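Local coordinates for NAD-dependent protein deacylase 2 (Archaeoglobus fulgidus, PDB 4TWJ) that removes acetyl and longer acyl groups from protein lysines using NAD, and deacetylates the archaeal chromatin protein Alba to repress transcription, at residues D125-H130 with Y157-V162; E131-S136 with P148-C153; A76-A81 with H106-S111; A24-E29 with M188-S193; F66-K71 with E140-G145. All coordinates share one frame; numbering follows the deposited sequence.

In the fold
The five contacts run from the zinc module to the NAD site. Contacts 1 and 2 share the three-stranded antiparallel sheet and one zinc ion, centres about 8 Å apart. Contact 2 is nested inside the loop that contact 1 closes. Contact 5 links the helical and zinc modules of the small domain through helices 60-73 and 139-143. Along the chain its segments alternate with those of contacts 1 and 2, and it touches contact 2 where W135 meets F142. Contacts 3 and 4, centres about 13 Å apart, belong to the Rossmann-type domain with its parallel sheet. The loop closed by contact 4 encloses the other four. The zinc module is an insertion within the nucleotide-binding domain.

Contact 1 of 5, residues D125-H130 with Y157-V162; sequences DCLDCH and YVKPRV. With ZN (zinc ion), chain C.
D125 and R161 form a salt bridge in which the arginine grips the carboxylate side-on. R161 NE donates to D125 OD2 at 2.7 Å, and R161 NH2 to D125 OD1 at 3.0 Å. Both oxygens use their syn lone pairs, and the two flat groups are nearly coplanar, 10° apart. A water ties the same carboxylate to the backbone, donating to D125 OD2 and to K159 O.

Backbone bonds hold the strands together. D125 and K159 are an antiparallel hydrogen-bonded pair, with D125 N to K159 O at 2.9 Å and K159 N to D125 O at 2.8 Å. C126 and V158 follow as a non-hydrogen-bonded pair. These strands belong to the three-stranded sheet of the sirtuin zinc module. Beyond the pair, L127 N donates to Y157 O at 2.9 Å.

The zinc ion is bound by C126 SG and C129 SG, each at 2.3 Å, and by C150 and C153. C129 N also donates to C126 SG, an almost straight bond.

Apolar contacts are few. L127 CB meets Y157 CB, and L127 CD2 lies 3.8 Å from K159 CB. Helix 53-58 packs on this side through F56, which touches L127, Y157 and K159.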
# COMPACT_ATOMS: atom_id res chain seq x y z
N ASP A 125 -18.57 -5.79 6.81
CA ASP A 125 -19.73 -5.52 7.65
C ASP A 125 -20.95 -5.21 6.81
O ASP A 125 -20.85 -4.50 5.81
CB ASP A 125 -19.47 -4.32 8.55
CG ASP A 125 -18.28 -4.50 9.45
OD1 ASP A 125 -18.44 -5.11 10.53
OD2 ASP A 125 -17.19 -4.03 9.09
N CYS A 126 -22.11 -5.71 7.22
CA CYS A 126 -23.37 -5.27 6.64
C CYS A 126 -23.77 -3.94 7.28
O CYS A 126 -23.92 -3.86 8.51
CB CYS A 126 -24.46 -6.29 6.87
SG CYS A 126 -26.10 -5.75 6.34
N LEU A 127 -23.96 -2.91 6.47
CA LEU A 127 -24.29 -1.58 6.99
C LEU A 127 -25.70 -1.48 7.57
O LEU A 127 -25.98 -0.56 8.34
CB LEU A 127 -24.13 -0.52 5.89
CG LEU A 127 -22.76 -0.40 5.23
CD1 LEU A 127 -22.73 0.83 4.33
CD2 LEU A 127 -21.63 -0.34 6.25
N ASP A 128 -26.58 -2.42 7.21
CA ASP A 128 -27.96 -2.40 7.69
C ASP A 128 -28.15 -3.11 9.04
O ASP A 128 -28.73 -2.53 9.96
CB ASP A 128 -28.90 -2.98 6.64
CG ASP A 128 -29.16 -2.02 5.49
OD1 ASP A 128 -29.14 -2.46 4.33
OD2 ASP A 128 -29.40 -0.81 5.75
N CYS A 129 -27.69 -4.35 9.15
CA CYS A 129 -27.87 -5.13 10.39
C CYS A 129 -26.58 -5.36 11.18
O CYS A 129 -26.61 -5.97 12.25
CB CYS A 129 -28.54 -6.47 10.08
SG CYS A 129 -27.41 -7.75 9.46
N HIS A 130 -25.45 -4.87 10.65
CA HIS A 130 -24.15 -4.87 11.35
C HIS A 130 -23.52 -6.26 11.52
O HIS A 130 -22.60 -6.45 12.31
CB HIS A 130 -24.27 -4.14 12.70
CG HIS A 130 -25.07 -2.87 12.62
ND1 HIS A 130 -24.58 -1.71 12.07
CD2 HIS A 130 -26.34 -2.60 13.01
CE1 HIS A 130 -25.51 -0.77 12.13
NE2 HIS A 130 -26.58 -1.28 12.70
N TYR A 157 -25.76 -4.01 1.03
CA TYR A 157 -24.75 -3.11 1.60
C TYR A 157 -23.74 -3.84 2.49
O TYR A 157 -23.60 -3.52 3.68
CB TYR A 157 -25.42 -1.97 2.38
CG TYR A 157 -26.13 -0.99 1.48
CD1 TYR A 157 -27.43 -1.22 1.05
CD2 TYR A 157 -25.49 0.16 1.04
CE1 TYR A 157 -28.08 -0.32 0.22
CE2 TYR A 157 -26.12 1.06 0.21
CZ TYR A 157 -27.42 0.82 -0.20
OH TYR A 157 -28.04 1.73 -1.03
N VAL A 158 -23.03 -4.80 1.90
CA VAL A 158 -21.90 -5.43 2.57
C VAL A 158 -20.65 -4.64 2.21
O VAL A 158 -20.20 -4.65 1.06
CB VAL A 158 -21.71 -6.90 2.14
CG1 VAL A 158 -20.48 -7.51 2.81
CG2 VAL A 158 -22.96 -7.70 2.46
N LYS A 159 -20.10 -3.93 3.20
CA LYS A 159 -18.96 -3.05 2.98
C LYS A 159 -17.69 -3.68 3.55
O LYS A 159 -17.66 -4.04 4.73
CB LYS A 159 -19.21 -1.70 3.65
CG LYS A 159 -18.16 -0.65 3.32
CD LYS A 159 -18.27 0.56 4.22
CE LYS A 159 -17.19 1.59 3.90
NZ LYS A 159 -15.85 1.18 4.41
N PRO A 160 -16.64 -3.82 2.73
CA PRO A 160 -15.39 -4.32 3.29
C PRO A 160 -14.77 -3.27 4.20
O PRO A 160 -15.04 -2.08 4.04
CB PRO A 160 -14.52 -4.55 2.05
CG PRO A 160 -15.02 -3.57 1.05
CD PRO A 160 -16.48 -3.37 1.33
N ARG A 161 -13.94 -3.71 5.15
CA ARG A 161 -13.24 -2.78 6.04
C ARG A 161 -12.06 -2.13 5.32
O ARG A 161 -10.90 -2.23 5.74
CB ARG A 161 -12.83 -3.48 7.34
CG ARG A 161 -14.04 -3.82 8.19
CD ARG A 161 -13.66 -4.32 9.57
NE ARG A 161 -14.85 -4.84 10.25
CZ ARG A 161 -14.82 -5.55 11.38
NH1 ARG A 161 -13.67 -5.85 11.97
NH2 ARG A 161 -15.97 -5.97 11.91
N VAL A 162 -12.40 -1.47 4.23
CA VAL A 162 -11.48 -0.71 3.40
C VAL A 162 -11.88 0.74 3.56
O VAL A 162 -13.07 1.05 3.65
CB VAL A 162 -11.61 -1.14 1.93
CG1 VAL A 162 -10.94 -0.13 0.99
CG2 VAL A 162 -11.02 -2.52 1.73
ZN ZN C . -27.40 -7.50 7.15
O HOH W 1 -17.07 -2.32 6.97

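Contact 2 of 5, residues E131-S136 with P148-C153; sequences ETYDWS and PRCRKC. With ZN (zinc ion), chain C.
The structural zinc site of the sirtuin fold takes its second CxxC pair from this contact. C150 SG and C153 SG each bind the zinc ion at 2.3 Å, and C126 and C129 complete the four-cysteine site. Segment 131-136 carries the edge strand 132-134 of the small antiparallel sheet. Segment 148-153 is an irregular loop beside it.

Y133 is the main link. Its CG is anti to the carbonyl carbon (chi1 -64°), and its ring reaches toward the cysteine loop. Y133 OH accepts a hydrogen bond from R151 N at 2.9 Å; the bond is bent, with an angle of 134° at the hydrogen. The same Y133 OH lies 3.1 Å from C150 SG. This sulfur sits at the edge of the Y133 ring, near its plane. F138 also meets the ring.

The E131 and K152 side chains cross at about a right angle and form a salt bridge. K152 NZ donates to E131 OE1 at 2.7 Å, approaching on the syn side but 32° out of the carboxylate plane. A water donates to E131 OE2 and accepts from K152 NZ. At the far end, W135 CZ3 touches P148 CG at 4.4 Å.

The salt bridge stands one residue before the ligand C153. The phenol oxygen of Y133 meets both the R151 N-H and the zinc-bound sulfur of C150, and could temper the charge on that thiolate.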
# COMPACT_ATOMS: atom_id res chain seq x y z
N GLU A 131 -24.00 -7.23 10.74
CA GLU A 131 -23.39 -8.56 10.69
C GLU A 131 -21.96 -8.45 10.17
O GLU A 131 -21.67 -7.63 9.30
CB GLU A 131 -24.20 -9.47 9.76
CG GLU A 131 -23.91 -10.95 9.90
CD GLU A 131 -24.44 -11.56 11.20
OE1 GLU A 131 -25.06 -10.85 12.02
OE2 GLU A 131 -24.24 -12.77 11.39
N THR A 132 -21.06 -9.27 10.71
CA THR A 132 -19.66 -9.27 10.30
C THR A 132 -19.30 -10.52 9.51
O THR A 132 -19.88 -11.59 9.72
CB THR A 132 -18.71 -9.13 11.51
OG1 THR A 132 -18.82 -10.28 12.35
CG2 THR A 132 -19.04 -7.89 12.30
N TYR A 133 -18.35 -10.37 8.59
CA TYR A 133 -17.94 -11.44 7.68
C TYR A 133 -16.44 -11.47 7.48
O TYR A 133 -15.76 -10.44 7.60
CB TYR A 133 -18.58 -11.25 6.31
CG TYR A 133 -20.08 -11.34 6.32
CD1 TYR A 133 -20.86 -10.20 6.53
CD2 TYR A 133 -20.72 -12.56 6.14
CE1 TYR A 133 -22.25 -10.29 6.56
CE2 TYR A 133 -22.10 -12.65 6.16
CZ TYR A 133 -22.86 -11.52 6.38
OH TYR A 133 -24.23 -11.63 6.41
N ASP A 134 -15.93 -12.65 7.15
CA ASP A 134 -14.60 -12.82 6.60
C ASP A 134 -14.71 -12.91 5.09
O ASP A 134 -15.68 -13.45 4.56
CB ASP A 134 -13.96 -14.11 7.12
CG ASP A 134 -13.76 -14.10 8.61
OD1 ASP A 134 -14.09 -15.11 9.26
OD2 ASP A 134 -13.27 -13.09 9.15
N TRP A 135 -13.69 -12.41 4.40
CA TRP A 135 -13.65 -12.45 2.93
C TRP A 135 -13.77 -13.87 2.37
O TRP A 135 -14.35 -14.07 1.30
CB TRP A 135 -12.37 -11.78 2.43
CG TRP A 135 -12.23 -11.74 0.94
CD1 TRP A 135 -11.21 -12.25 0.21
CD2 TRP A 135 -13.15 -11.17 0.01
NE1 TRP A 135 -11.42 -12.03 -1.13
CE2 TRP A 135 -12.61 -11.36 -1.28
CE3 TRP A 135 -14.38 -10.50 0.13
CZ2 TRP A 135 -13.26 -10.92 -2.44
CZ3 TRP A 135 -15.02 -10.06 -1.02
CH2 TRP A 135 -14.45 -10.27 -2.29
N SER A 136 -13.23 -14.84 3.10
CA SER A 136 -13.34 -16.26 2.72
C SER A 136 -14.78 -16.72 2.50
O SER A 136 -15.01 -17.70 1.78
CB SER A 136 -12.68 -17.14 3.78
OG SER A 136 -13.35 -17.03 5.02
N PRO A 148 -21.30 -9.74 -3.03
CA PRO A 148 -21.58 -9.98 -1.63
C PRO A 148 -22.95 -9.44 -1.22
O PRO A 148 -23.30 -8.30 -1.55
CB PRO A 148 -20.45 -9.24 -0.91
CG PRO A 148 -19.32 -9.32 -1.87
CD PRO A 148 -19.96 -9.15 -3.22
N ARG A 149 -23.73 -10.29 -0.55
CA ARG A 149 -25.02 -9.92 0.01
C ARG A 149 -25.00 -10.40 1.45
O ARG A 149 -24.39 -11.43 1.75
CB ARG A 149 -26.16 -10.61 -0.74
CG ARG A 149 -26.36 -10.18 -2.18
CD ARG A 149 -27.12 -8.87 -2.31
NE ARG A 149 -28.48 -8.94 -1.76
CZ ARG A 149 -29.55 -9.42 -2.39
NH1 ARG A 149 -29.48 -9.88 -3.64
NH2 ARG A 149 -30.73 -9.42 -1.77
N CYS A 150 -25.67 -9.68 2.34
CA CYS A 150 -25.75 -10.11 3.73
C CYS A 150 -26.67 -11.33 3.84
O CYS A 150 -27.83 -11.27 3.44
CB CYS A 150 -26.28 -9.00 4.60
SG CYS A 150 -26.39 -9.43 6.35
N ARG A 151 -26.15 -12.42 4.38
CA ARG A 151 -26.94 -13.64 4.51
C ARG A 151 -28.04 -13.49 5.57
O ARG A 151 -29.12 -14.07 5.43
CB ARG A 151 -26.05 -14.84 4.84
CG ARG A 151 -26.80 -16.16 4.91
CD ARG A 151 -25.85 -17.33 5.05
NE ARG A 151 -25.11 -17.61 3.81
CZ ARG A 151 -25.38 -18.60 2.95
NH1 ARG A 151 -24.62 -18.75 1.87
NH2 ARG A 151 -26.38 -19.45 3.15
N LYS A 152 -27.77 -12.73 6.62
CA LYS A 152 -28.75 -12.56 7.69
C LYS A 152 -29.98 -11.80 7.20
O LYS A 152 -31.10 -12.30 7.32
CB LYS A 152 -28.14 -11.85 8.90
CG LYS A 152 -29.13 -11.65 10.04
CD LYS A 152 -28.45 -11.23 11.33
CE LYS A 152 -27.83 -12.41 12.05
NZ LYS A 152 -27.18 -11.99 13.32
N CYS A 153 -29.78 -10.60 6.66
CA CYS A 153 -30.89 -9.70 6.35
C CYS A 153 -31.15 -9.48 4.85
O CYS A 153 -32.17 -8.88 4.48
CB CYS A 153 -30.68 -8.36 7.05
SG CYS A 153 -29.53 -7.24 6.21
ZN ZN C . -27.40 -7.50 7.15
O HOH W 2 -25.26 -14.22 13.58

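Contact 3 of 5, residues A76-A81 with H106-S111; sequences AEPNPA and HQRAGS
The backbones come closest at P78 and A109, whose CA atoms are 5.7 Å apart. Segment 76-81 is a loop that runs into helix 80-90. Segment 106-111 is the end of the short helix 105-108. Both belong to the Rossmann-type domain. The helix end closes in a Schellman motif: G110 has positive phi (109°), S111 N bonds back to H106 O and G110 N to Q107 O. N79 is the N-cap of the other helix. Its OD1 accepts from A81 N at 2.9 Å, with the donor in the carbonyl plane. N79 ND2 bonds to I26 O, which ties the loop to the NAD-binding segment.

R108 runs past the proline to the start of the loop. Its side chain bends at chi2 and chi3, which carries the guanidinium back to the backbone of A76. There R108 NH2 meets A76 O, but the bond is modelled too short and bent, and is doubtful. E77 lies nearby, but its carboxylate does not touch the guanidinium.

The P78 ring carries the apolar contact. P78 CG rests against the backbone where R108 passes into A109, and lies 3.8 Å from R108 CB. Y83 also packs on P78, and H82 on A109. P78 CB meets A109 CB at 3.7 Å.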
# COMPACT_ATOMS: atom_id res chain seq x y z
N ALA A 76 -2.47 -11.70 -8.71
CA ALA A 76 -3.19 -12.68 -7.89
C ALA A 76 -2.36 -13.14 -6.69
O ALA A 76 -2.92 -13.57 -5.68
CB ALA A 76 -3.59 -13.88 -8.74
N GLU A 77 -1.04 -13.06 -6.82
CA GLU A 77 -0.13 -13.44 -5.74
C GLU A 77 1.07 -12.48 -5.71
O GLU A 77 1.29 -11.75 -6.67
CB GLU A 77 0.34 -14.88 -5.93
CG GLU A 77 -0.75 -15.91 -5.63
CD GLU A 77 -0.29 -17.34 -5.81
OE1 GLU A 77 -0.74 -18.21 -5.04
OE2 GLU A 77 0.52 -17.60 -6.73
N PRO A 78 1.84 -12.49 -4.61
CA PRO A 78 2.97 -11.55 -4.52
C PRO A 78 3.99 -11.68 -5.66
O PRO A 78 4.24 -12.78 -6.16
CB PRO A 78 3.63 -11.92 -3.19
CG PRO A 78 2.55 -12.56 -2.38
CD PRO A 78 1.66 -13.26 -3.37
N ASN A 79 4.53 -10.54 -6.08
CA ASN A 79 5.57 -10.47 -7.11
C ASN A 79 6.94 -10.21 -6.46
O ASN A 79 7.02 -10.03 -5.24
CB ASN A 79 5.20 -9.39 -8.15
CG ASN A 79 5.14 -7.98 -7.56
OD1 ASN A 79 6.08 -7.52 -6.92
ND2 ASN A 79 4.03 -7.30 -7.79
N PRO A 80 8.02 -10.21 -7.26
CA PRO A 80 9.37 -10.03 -6.71
C PRO A 80 9.60 -8.75 -5.89
O PRO A 80 10.47 -8.74 -5.02
CB PRO A 80 10.26 -10.03 -7.95
CG PRO A 80 9.53 -10.91 -8.91
CD PRO A 80 8.09 -10.55 -8.70
N ALA A 81 8.83 -7.70 -6.15
CA ALA A 81 8.92 -6.48 -5.33
C ALA A 81 8.45 -6.73 -3.90
O ALA A 81 9.08 -6.28 -2.94
CB ALA A 81 8.13 -5.34 -5.97
N HIS A 106 1.63 -7.83 0.70
CA HIS A 106 2.82 -7.72 1.54
C HIS A 106 2.87 -8.85 2.56
O HIS A 106 3.89 -9.53 2.69
CB HIS A 106 2.88 -6.36 2.25
CG HIS A 106 3.25 -5.22 1.35
ND1 HIS A 106 4.44 -5.17 0.67
CD2 HIS A 106 2.59 -4.08 1.03
CE1 HIS A 106 4.50 -4.05 -0.03
NE2 HIS A 106 3.38 -3.38 0.17
N GLN A 107 1.76 -9.07 3.26
CA GLN A 107 1.67 -10.11 4.29
C GLN A 107 1.83 -11.50 3.68
O GLN A 107 2.48 -12.37 4.27
CB GLN A 107 0.34 -10.05 5.05
CG GLN A 107 0.13 -8.79 5.87
CD GLN A 107 -0.63 -7.73 5.10
OE1 GLN A 107 -0.27 -7.40 3.97
NE2 GLN A 107 -1.70 -7.21 5.70
N ARG A 108 1.25 -11.71 2.50
CA ARG A 108 1.34 -12.99 1.80
C ARG A 108 2.75 -13.27 1.28
O ARG A 108 3.10 -14.43 1.02
CB ARG A 108 0.32 -13.06 0.66
CG ARG A 108 -1.12 -13.13 1.13
CD ARG A 108 -1.99 -13.94 0.19
NE ARG A 108 -2.18 -13.29 -1.10
CZ ARG A 108 -2.90 -13.79 -2.11
NH1 ARG A 108 -3.50 -14.97 -1.99
NH2 ARG A 108 -3.01 -13.11 -3.24
N ALA A 109 3.56 -12.22 1.13
CA ALA A 109 4.97 -12.35 0.76
C ALA A 109 5.88 -12.57 1.97
O ALA A 109 7.08 -12.80 1.79
CB ALA A 109 5.42 -11.12 -0.02
N GLY A 110 5.33 -12.48 3.18
CA GLY A 110 6.10 -12.70 4.41
C GLY A 110 6.39 -11.47 5.26
O GLY A 110 6.99 -11.58 6.32
N SER A 111 5.96 -10.29 4.80
CA SER A 111 6.12 -9.08 5.60
C SER A 111 5.26 -9.19 6.86
O SER A 111 4.14 -9.71 6.81
CB SER A 111 5.72 -7.83 4.81
OG SER A 111 6.61 -7.59 3.73

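Contact 4 of 5, residues A24-E29 with M188-S193; sequences AGISAE and MVVGSS. With ACT (acetate ion), chain F.
S193 N donates to acetate O at 2.8 Å in a nearly straight bond, and A24 N donates to acetate OXT at 3.2 Å. The acetate ion, probably from the crystallisation liquor, thus bridges the two segments. The approach of S193 OG to the same acetate O is too short to be trusted. Both segments contribute to the NAD site: A24 to E29 and G191 to S193 bind the dinucleotide.

The segments also meet directly. G25 N donates to G191 O at 2.9 Å. The place of that oxygen is less certain. Two glycines allow the close approach. The CA atoms of G25 and G191 are only 3.8 Å apart, and neither has a side chain to intervene. The positive phi of G191 (68°) also suits glycine. Beside them, I26 CD1 touches V190 CG1 at 4.2 Å.

Within the first segment, A24 O accepts two backbone bonds, from S27 N and from A28 N, both at 3.0 Å. They curl residues 24-28 back on A24 O.

Segment 24-29 follows strand 18-22, and G191 follows strand 186-190, its neighbour in the parallel sheet. Helix 80-90 packs on I26 through A81, H82 and I85. Helix 235-249 covers V190 through A235 and L239.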
# COMPACT_ATOMS: atom_id res chain seq x y z
N ALA A 24 -0.50 1.50 -5.45
CA ALA A 24 -1.06 0.57 -6.44
C ALA A 24 -0.08 0.10 -7.51
O ALA A 24 -0.30 -0.95 -8.12
CB ALA A 24 -2.29 1.18 -7.09
N GLY A 25 0.98 0.87 -7.75
CA GLY A 25 1.99 0.52 -8.75
C GLY A 25 2.65 -0.83 -8.54
O GLY A 25 3.11 -1.47 -9.49
N ILE A 26 2.71 -1.28 -7.28
CA ILE A 26 3.31 -2.57 -6.93
C ILE A 26 2.29 -3.73 -7.02
O ILE A 26 2.68 -4.90 -7.07
CB ILE A 26 3.93 -2.49 -5.51
CG1 ILE A 26 5.06 -3.51 -5.34
CG2 ILE A 26 2.88 -2.66 -4.42
CD1 ILE A 26 5.74 -3.43 -3.98
N SER A 27 1.00 -3.40 -7.03
CA SER A 27 -0.07 -4.40 -7.05
C SER A 27 -0.66 -4.64 -8.45
O SER A 27 -1.24 -5.69 -8.70
CB SER A 27 -1.21 -3.96 -6.12
OG SER A 27 -0.79 -3.95 -4.77
N ALA A 28 -0.52 -3.66 -9.34
CA ALA A 28 -1.14 -3.72 -10.67
C ALA A 28 -0.18 -4.28 -11.72
O ALA A 28 1.00 -3.93 -11.74
CB ALA A 28 -1.63 -2.35 -11.09
N GLU A 29 -0.71 -5.16 -12.58
CA GLU A 29 0.00 -5.69 -13.75
C GLU A 29 -0.62 -7.01 -14.19
O GLU A 29 -1.10 -7.79 -13.37
CB GLU A 29 1.49 -5.89 -13.46
N MET A 188 11.48 4.86 1.66
CA MET A 188 11.46 4.48 0.25
C MET A 188 10.02 4.31 -0.24
O MET A 188 9.30 3.43 0.24
CB MET A 188 12.25 3.19 0.02
CG MET A 188 12.23 2.71 -1.43
SD MET A 188 13.49 1.49 -1.83
CE MET A 188 13.02 0.14 -0.76
N VAL A 189 9.62 5.16 -1.17
CA VAL A 189 8.31 5.06 -1.82
C VAL A 189 8.43 4.13 -3.02
O VAL A 189 9.36 4.26 -3.82
CB VAL A 189 7.82 6.45 -2.28
CG1 VAL A 189 6.57 6.33 -3.15
CG2 VAL A 189 7.55 7.34 -1.07
N VAL A 190 7.51 3.17 -3.13
CA VAL A 190 7.47 2.24 -4.26
C VAL A 190 6.06 2.14 -4.84
O VAL A 190 5.13 1.72 -4.15
CB VAL A 190 7.94 0.82 -3.87
CG1 VAL A 190 8.03 -0.08 -5.09
CG2 VAL A 190 9.29 0.87 -3.15
N GLY A 191 5.89 2.53 -6.10
CA GLY A 191 4.62 2.36 -6.78
C GLY A 191 3.50 3.24 -6.26
O GLY A 191 2.37 2.78 -6.13
N SER A 192 3.81 4.50 -5.97
CA SER A 192 2.77 5.49 -5.63
C SER A 192 3.05 6.84 -6.28
O SER A 192 4.19 7.30 -6.31
CB SER A 192 2.67 5.66 -4.11
OG SER A 192 1.68 6.64 -3.78
N SER A 193 2.00 7.48 -6.78
CA SER A 193 2.11 8.82 -7.37
C SER A 193 1.95 9.93 -6.32
O SER A 193 2.11 11.11 -6.64
CB SER A 193 1.09 9.00 -8.50
OG SER A 193 -0.20 8.57 -8.11
C ACT F . -0.91 5.22 -6.94
O ACT F . -0.64 6.44 -6.90
OXT ACT F . -1.29 4.60 -5.92
CH3 ACT F . -0.76 4.48 -8.24

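Contact 5 of 5, residues F66-K71 with E140-G145; sequences FSMEMK and EDFNKG
F142 projects its ring between M68 and K71 of helix 60-73. Its CG is anti to the backbone N (chi1 176°), which sends the ring toward the other helix. The M68 and K71 side chains each run antiparallel to that of F142, coming from the other helix.

M68 CG lies 3.4 Å from F142 CE1. The straight chain beyond M68 CG takes SD and CE past the ring to G145. M68 SD lies 5.2 Å from the F142 ring centroid, 33° off the normal, in an oblique Met-aromatic contact. M68 CE ends 3.4 Å from G145 C. G145 closes helix 139-143 with a Schellman motif and has positive phi (84°).

This packing joins the helical module to the zinc module, the two parts of the sirtuin small domain. The modified side chain of the bound peptide packs on F66, S67, K71 and F142. The contact thus lies beside the acyl group of the peptide, consistent with lining its pocket.

K71 approaches the ring with its aliphatic part. K71 CD lies 3.4 Å from F142 CE2, and K71 CE passes 3.8 Å from N143 OD1. The ring's far end meets the helix backbone, where S67 O sits at the ring edge, 3.7 Å from F142 CZ. S67 OG bonds back to F63 O. W135 meets F142 edge-to-face.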
# COMPACT_ATOMS: atom_id res chain seq x y z
N PHE A 66 -17.19 -3.09 -9.95
CA PHE A 66 -15.89 -2.47 -10.21
C PHE A 66 -14.76 -3.31 -9.63
O PHE A 66 -13.75 -3.53 -10.29
CB PHE A 66 -15.85 -1.05 -9.63
CG PHE A 66 -14.50 -0.40 -9.71
CD1 PHE A 66 -13.97 -0.02 -10.93
CD2 PHE A 66 -13.76 -0.17 -8.55
CE1 PHE A 66 -12.72 0.58 -11.00
CE2 PHE A 66 -12.52 0.44 -8.62
CZ PHE A 66 -11.99 0.81 -9.84
N SER A 67 -14.94 -3.81 -8.41
CA SER A 67 -13.94 -4.64 -7.75
C SER A 67 -13.70 -5.95 -8.50
O SER A 67 -12.57 -6.45 -8.54
CB SER A 67 -14.35 -4.94 -6.30
OG SER A 67 -14.41 -3.75 -5.54
N MET A 68 -14.75 -6.51 -9.09
CA MET A 68 -14.64 -7.73 -9.90
C MET A 68 -13.80 -7.49 -11.15
O MET A 68 -13.03 -8.36 -11.55
CB MET A 68 -16.02 -8.24 -10.31
CG MET A 68 -16.80 -8.84 -9.16
SD MET A 68 -18.53 -9.08 -9.58
CE MET A 68 -19.12 -9.81 -8.05
N GLU A 69 -13.96 -6.32 -11.76
CA GLU A 69 -13.16 -5.94 -12.92
C GLU A 69 -11.70 -5.69 -12.52
O GLU A 69 -10.78 -6.11 -13.22
CB GLU A 69 -13.73 -4.68 -13.59
CG GLU A 69 -15.08 -4.90 -14.25
CD GLU A 69 -15.67 -3.63 -14.83
OE1 GLU A 69 -16.49 -3.74 -15.77
OE2 GLU A 69 -15.34 -2.52 -14.35
N MET A 70 -11.51 -5.01 -11.39
CA MET A 70 -10.17 -4.66 -10.92
C MET A 70 -9.34 -5.87 -10.50
O MET A 70 -8.12 -5.87 -10.69
CB MET A 70 -10.24 -3.68 -9.74
CG MET A 70 -10.70 -2.27 -10.11
SD MET A 70 -9.61 -1.44 -11.28
CE MET A 70 -10.49 -1.71 -12.82
N LYS A 71 -9.98 -6.90 -9.95
CA LYS A 71 -9.27 -8.10 -9.48
C LYS A 71 -8.45 -8.73 -10.61
O LYS A 71 -7.35 -9.24 -10.38
CB LYS A 71 -10.24 -9.13 -8.88
CG LYS A 71 -10.83 -10.11 -9.89
CD LYS A 71 -11.96 -10.94 -9.30
CE LYS A 71 -12.51 -11.93 -10.32
NZ LYS A 71 -11.49 -12.92 -10.77
N GLU A 140 -15.64 -17.16 -3.24
CA GLU A 140 -16.11 -18.07 -4.29
C GLU A 140 -17.18 -17.41 -5.16
O GLU A 140 -17.04 -17.34 -6.38
CB GLU A 140 -16.64 -19.39 -3.72
CG GLU A 140 -17.01 -20.40 -4.81
CD GLU A 140 -17.67 -21.66 -4.28
OE1 GLU A 140 -18.27 -22.38 -5.10
OE2 GLU A 140 -17.59 -21.94 -3.07
N ASP A 141 -18.25 -16.95 -4.52
CA ASP A 141 -19.34 -16.26 -5.22
C ASP A 141 -18.81 -15.06 -6.00
O ASP A 141 -19.15 -14.86 -7.16
CB ASP A 141 -20.40 -15.77 -4.22
CG ASP A 141 -21.30 -16.89 -3.71
OD1 ASP A 141 -21.19 -18.04 -4.19
OD2 ASP A 141 -22.13 -16.61 -2.82
N PHE A 142 -17.95 -14.28 -5.34
CA PHE A 142 -17.36 -13.09 -5.94
C PHE A 142 -16.64 -13.42 -7.25
O PHE A 142 -16.81 -12.70 -8.24
CB PHE A 142 -16.39 -12.45 -4.94
CG PHE A 142 -15.64 -11.27 -5.48
CD1 PHE A 142 -16.22 -10.01 -5.50
CD2 PHE A 142 -14.33 -11.41 -5.93
CE1 PHE A 142 -15.53 -8.92 -5.98
CE2 PHE A 142 -13.63 -10.32 -6.41
CZ PHE A 142 -14.23 -9.07 -6.44
N ASN A 143 -15.87 -14.50 -7.26
CA ASN A 143 -15.15 -14.91 -8.47
C ASN A 143 -16.07 -15.35 -9.62
O ASN A 143 -15.66 -15.33 -10.78
CB ASN A 143 -14.12 -16.00 -8.15
CG ASN A 143 -12.93 -15.49 -7.35
OD1 ASN A 143 -12.66 -14.29 -7.31
ND2 ASN A 143 -12.21 -16.40 -6.71
N LYS A 144 -17.30 -15.74 -9.27
CA LYS A 144 -18.36 -16.07 -10.25
C LYS A 144 -19.23 -14.86 -10.62
O LYS A 144 -20.20 -15.00 -11.37
CB LYS A 144 -19.31 -17.12 -9.67
CG LYS A 144 -18.66 -18.38 -9.16
CD LYS A 144 -18.05 -19.21 -10.28
CE LYS A 144 -18.19 -20.69 -9.98
NZ LYS A 144 -17.72 -21.05 -8.61
N GLY A 145 -18.92 -13.69 -10.07
CA GLY A 145 -19.67 -12.48 -10.38
C GLY A 145 -20.93 -12.30 -9.55
O GLY A 145 -21.80 -11.49 -9.89